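Local coordinates for hypothetical protein (Lactobacillus plantarum, PDB 2IAY) that is of uncharacterised function but, as the first structural representative of its family, may have a role in amino-acid metabolism, at residues A[31-36]-A[41-46]. Residues are numbered along the deposited sequence; the frame is centred on the assembly and turned at random. Where two conformers were deposited one is given.
Sequences LGFVKG and FSFERS. With GOL (glycerol), chain C.
Phe33 and Phe43 form the tight side of this beta hairpin. CB of Phe43 sits over the centre of the Phe33 ring, nearly on its normal and 3.6 Å from the ring centroid, a CH-pi contact. The two rings themselves meet obliquely, with planes at 32°. The Phe43 ring runs on past Phe33 because chi1 of 178° sets Phe43 CG opposite the backbone N, and Phe43 CE2 lies 3.4 Å from Leu31 O, just after helix 25-30. Phe33 also touches Phe41, Phe33 CD2 lying 3.9 Å from Phe41 CB. Cutting Phe33 back to an alanine is likely to leave CB of Phe43 without its aromatic cover and open a gap between Phe41 and Phe43.

The strands are joined at the antiparallel hydrogen-bonded pair Val34–Ser42, where Val34 N donates to Ser42 O and Ser42 N to Val34 O, both at 2.9 Å. The backbones are held firmly here, but the face carrying Val34 and Ser42 is the solvent side, and a water links Val34 O to Ser42 OG in the modelled conformer. A second water, accepting from Arg45 NH2 and donating to Gly32 O, joins the turn before strand 34-35 to strand 41-47. At the next, non-hydrogen-bonded pair, the exposed Lys35 chain, as modelled, crosses the Phe41 ring obliquely, touching it through CB and CE, with Lys35 CE 3.6 Å from Phe41 CZ.

Gly32, following helix 25-30, turns the chain out of it in a Schellman motif. Strand 41-47 pairs on its other side with strand 57-63, while Phe33 and Phe43 both meet Phe105 of helix 92-107, and Phe33 and Phe41 pack on Leu28 of helix 25-30.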
ATOM      1  N   LEU A  31       2.269 -11.697  -5.124  1.00  9.11           N
ATOM      2  CA  LEU A  31       2.404 -10.270  -5.438  1.00  9.23           C
ATOM      3  C   LEU A  31       3.526  -9.605  -4.666  1.00  9.77           C
ATOM      4  O   LEU A  31       3.674  -8.381  -4.770  1.00 12.56           O
ATOM      5  CB  LEU A  31       1.068  -9.542  -5.188  1.00 10.48           C
ATOM      6  CG  LEU A  31       0.048  -9.572  -6.335  1.00 11.06           C
ATOM      7  CD1 LEU A  31       0.443  -8.735  -7.501  1.00 13.40           C
ATOM      8  CD2 LEU A  31      -0.312 -10.967  -6.851  1.00 11.77           C
ATOM      9  N   GLY A  32       4.300 -10.357  -3.892  1.00  9.14           N
ATOM     10  CA  GLY A  32       5.484  -9.828  -3.284  1.00  9.46           C
ATOM     11  C   GLY A  32       5.384  -9.495  -1.807  1.00  9.45           C
ATOM     12  O   GLY A  32       6.328  -8.970  -1.234  1.00  9.73           O
ATOM     13  N   PHE A  33       4.280  -9.826  -1.161  1.00  7.72           N
ATOM     14  CA  PHE A  33       4.197  -9.686   0.287  1.00  8.15           C
ATOM     15  C   PHE A  33       5.041 -10.762   0.949  1.00  8.62           C
ATOM     16  O   PHE A  33       5.102 -11.892   0.463  1.00 10.41           O
ATOM     17  CB  PHE A  33       2.755  -9.815   0.802  1.00  8.62           C
ATOM     18  CG  PHE A  33       1.864  -8.651   0.493  1.00  7.15           C
ATOM     19  CD1 PHE A  33       1.412  -8.408  -0.787  1.00  8.41           C
ATOM     20  CD2 PHE A  33       1.479  -7.795   1.510  1.00  7.49           C
ATOM     21  CE1 PHE A  33       0.558  -7.341  -1.041  1.00  9.29           C
ATOM     22  CE2 PHE A  33       0.642  -6.739   1.250  1.00  8.95           C
ATOM     23  CZ  PHE A  33       0.239  -6.486  -0.015  1.00  9.97           C
ATOM     24  N   VAL A  34       5.633 -10.388   2.083  1.00  9.13           N
ATOM     25  CA  VAL A  34       6.514 -11.246   2.929  0.50  9.05           C
ATOM     26  C   VAL A  34       5.780 -11.526   4.242  1.00  8.39           C
ATOM     27  O   VAL A  34       5.354 -10.571   4.886  1.00  8.91           O
ATOM     28  CB  VAL A  34       7.857 -10.513   3.227  0.50 10.65           C
ATOM     29  CG1 VAL A  34       8.733 -11.308   4.217  0.50 12.93           C
ATOM     30  CG2 VAL A  34       8.606 -10.280   1.924  0.50 13.61           C
ATOM     31  N   LYS A  35       5.652 -12.776   4.622  1.00  9.84           N
ATOM     32  CA  LYS A  35       5.060 -13.109   5.912  0.50 10.23           C
ATOM     33  C   LYS A  35       6.128 -13.073   6.970  1.00 10.55           C
ATOM     34  O   LYS A  35       7.177 -13.726   6.865  1.00 13.85           O
ATOM     35  CB  LYS A  35       4.377 -14.487   5.958  0.50 11.23           C
ATOM     36  CG  LYS A  35       3.964 -14.880   7.390  0.50 10.98           C
ATOM     37  CD  LYS A  35       3.408 -16.288   7.550  0.50  9.43           C
ATOM     38  CE  LYS A  35       2.061 -16.458   6.875  0.50 10.38           C
ATOM     39  NZ  LYS A  35       1.369 -17.761   7.180  0.50  9.41           N
ATOM     40  N   GLY A  36       5.852 -12.323   8.011  1.00  9.59           N
ATOM     41  CA  GLY A  36       6.695 -12.279   9.191  1.00 11.11           C
ATOM     42  C   GLY A  36       6.410 -13.413  10.157  1.00  9.37           C
ATOM     43  O   GLY A  36       5.461 -14.165  10.010  1.00 10.57           O
ATOM     44  N   PHE A  41       1.561  -9.983   6.909  1.00  7.55           N
ATOM     45  CA  PHE A  41       2.166  -9.878   5.590  1.00  7.51           C
ATOM     46  C   PHE A  41       2.511  -8.439   5.306  1.00  7.95           C
ATOM     47  O   PHE A  41       1.625  -7.586   5.443  1.00 10.40           O
ATOM     48  CB  PHE A  41       1.183 -10.318   4.517  1.00  7.65           C
ATOM     49  CG  PHE A  41       0.783 -11.737   4.621  1.00  9.31           C
ATOM     50  CD1 PHE A  41      -0.222 -12.117   5.518  1.00 11.20           C
ATOM     51  CD2 PHE A  41       1.358 -12.697   3.840  1.00 12.45           C
ATOM     52  CE1 PHE A  41      -0.609 -13.417   5.623  1.00 13.10           C
ATOM     53  CE2 PHE A  41       0.923 -14.056   3.944  1.00 13.46           C
ATOM     54  CZ  PHE A  41      -0.028 -14.376   4.818  1.00 12.62           C
ATOM     55  N   SER A  42       3.735  -8.157   4.880  1.00  7.50           N
ATOM     56  CA  SER A  42       4.107  -6.769   4.583  0.50  7.58           C
ATOM     57  C   SER A  42       4.662  -6.609   3.176  1.00  7.55           C
ATOM     58  O   SER A  42       5.209  -7.559   2.571  1.00  8.20           O
ATOM     59  CB  SER A  42       5.099  -6.217   5.596  0.50 10.11           C
ATOM     60  OG  SER A  42       6.339  -6.882   5.503  0.50 12.11           O
ATOM     61  N   PHE A  43       4.516  -5.394   2.648  1.00  6.88           N
ATOM     62  CA  PHE A  43       4.907  -5.018   1.297  1.00  6.62           C
ATOM     63  C   PHE A  43       5.359  -3.555   1.348  1.00  7.13           C
ATOM     64  O   PHE A  43       4.736  -2.734   2.023  1.00  9.60           O
ATOM     65  CB  PHE A  43       3.670  -5.168   0.368  1.00  7.40           C
ATOM     66  CG  PHE A  43       3.894  -4.779  -1.069  1.00  7.99           C
ATOM     67  CD1 PHE A  43       3.716  -3.487  -1.477  1.00  8.49           C
ATOM     68  CD2 PHE A  43       4.267  -5.706  -1.980  1.00  8.15           C
ATOM     69  CE1 PHE A  43       3.893  -3.144  -2.798  1.00  8.73           C
ATOM     70  CE2 PHE A  43       4.458  -5.377  -3.320  1.00  8.60           C
ATOM     71  CZ  PHE A  43       4.275  -4.091  -3.694  1.00  8.27           C
ATOM     72  N   GLU A  44       6.447  -3.268   0.663  1.00  7.16           N
ATOM     73  CA  GLU A  44       6.932  -1.894   0.588  0.50  7.72           C
ATOM     74  C   GLU A  44       7.533  -1.636  -0.777  1.00  7.48           C
ATOM     75  O   GLU A  44       8.275  -2.455  -1.304  1.00  8.92           O
ATOM     76  CB  GLU A  44       7.965  -1.634   1.689  0.50 10.27           C
ATOM     77  CG  GLU A  44       8.628  -0.280   1.618  0.50 12.73           C
ATOM     78  CD  GLU A  44       9.732  -0.163   2.631  0.50 15.70           C
ATOM     79  OE1 GLU A  44       9.427  -0.295   3.842  0.50 19.21           O
ATOM     80  OE2 GLU A  44      10.873   0.058   2.196  0.50 22.25           O
ATOM     81  N   ARG A  45       7.253  -0.463  -1.321  1.00  6.66           N
ATOM     82  CA  ARG A  45       7.884  -0.009  -2.564  1.00  6.93           C
ATOM     83  C   ARG A  45       8.278   1.444  -2.502  1.00  6.79           C
ATOM     84  O   ARG A  45       7.522   2.264  -2.021  1.00  7.92           O
ATOM     85  CB  ARG A  45       6.969  -0.186  -3.777  1.00  8.66           C
ATOM     86  CG  ARG A  45       6.728  -1.635  -4.199  1.00  9.83           C
ATOM     87  CD  ARG A  45       7.970  -2.274  -4.810  1.00 10.91           C
ATOM     88  NE  ARG A  45       7.705  -3.630  -5.248  1.00 11.85           N
ATOM     89  CZ  ARG A  45       7.809  -4.731  -4.510  1.00 13.75           C
ATOM     90  NH1 ARG A  45       8.139  -4.689  -3.230  1.00 12.82           N
ATOM     91  NH2 ARG A  45       7.565  -5.920  -5.068  1.00 15.41           N
ATOM     92  N   SER A  46       9.463   1.736  -3.015  1.00  7.92           N
ATOM     93  CA  SER A  46       9.887   3.098  -3.284  1.00  7.83           C
ATOM     94  C   SER A  46       9.073   3.718  -4.400  1.00  7.73           C
ATOM     95  O   SER A  46       8.644   3.048  -5.317  1.00 10.07           O
ATOM     96  CB  SER A  46      11.329   3.099  -3.678  1.00 10.21           C
ATOM     97  OG  SER A  46      12.071   2.758  -2.554  1.00 13.72           O
TER
HETATM   98  C1  GOL C 115      12.239  -1.814  -0.217  1.00 25.68           C
HETATM   99  C2  GOL C 115      11.568  -0.855  -1.202  1.00 20.15           C
HETATM  100  O2  GOL C 115      12.102   0.426  -1.005  1.00 22.25           O
HETATM  101  C3  GOL C 115      11.723  -1.358  -2.632  1.00 19.70           C
HETATM  102  O3  GOL C 115      11.216  -0.491  -3.638  1.00 11.50           O
HETATM  103  O   HOH W   1       8.180  -7.643  -2.730  1.00 21.66           O
HETATM  104  O   HOH W   2       6.309  -9.207   7.094  1.00 20.04           O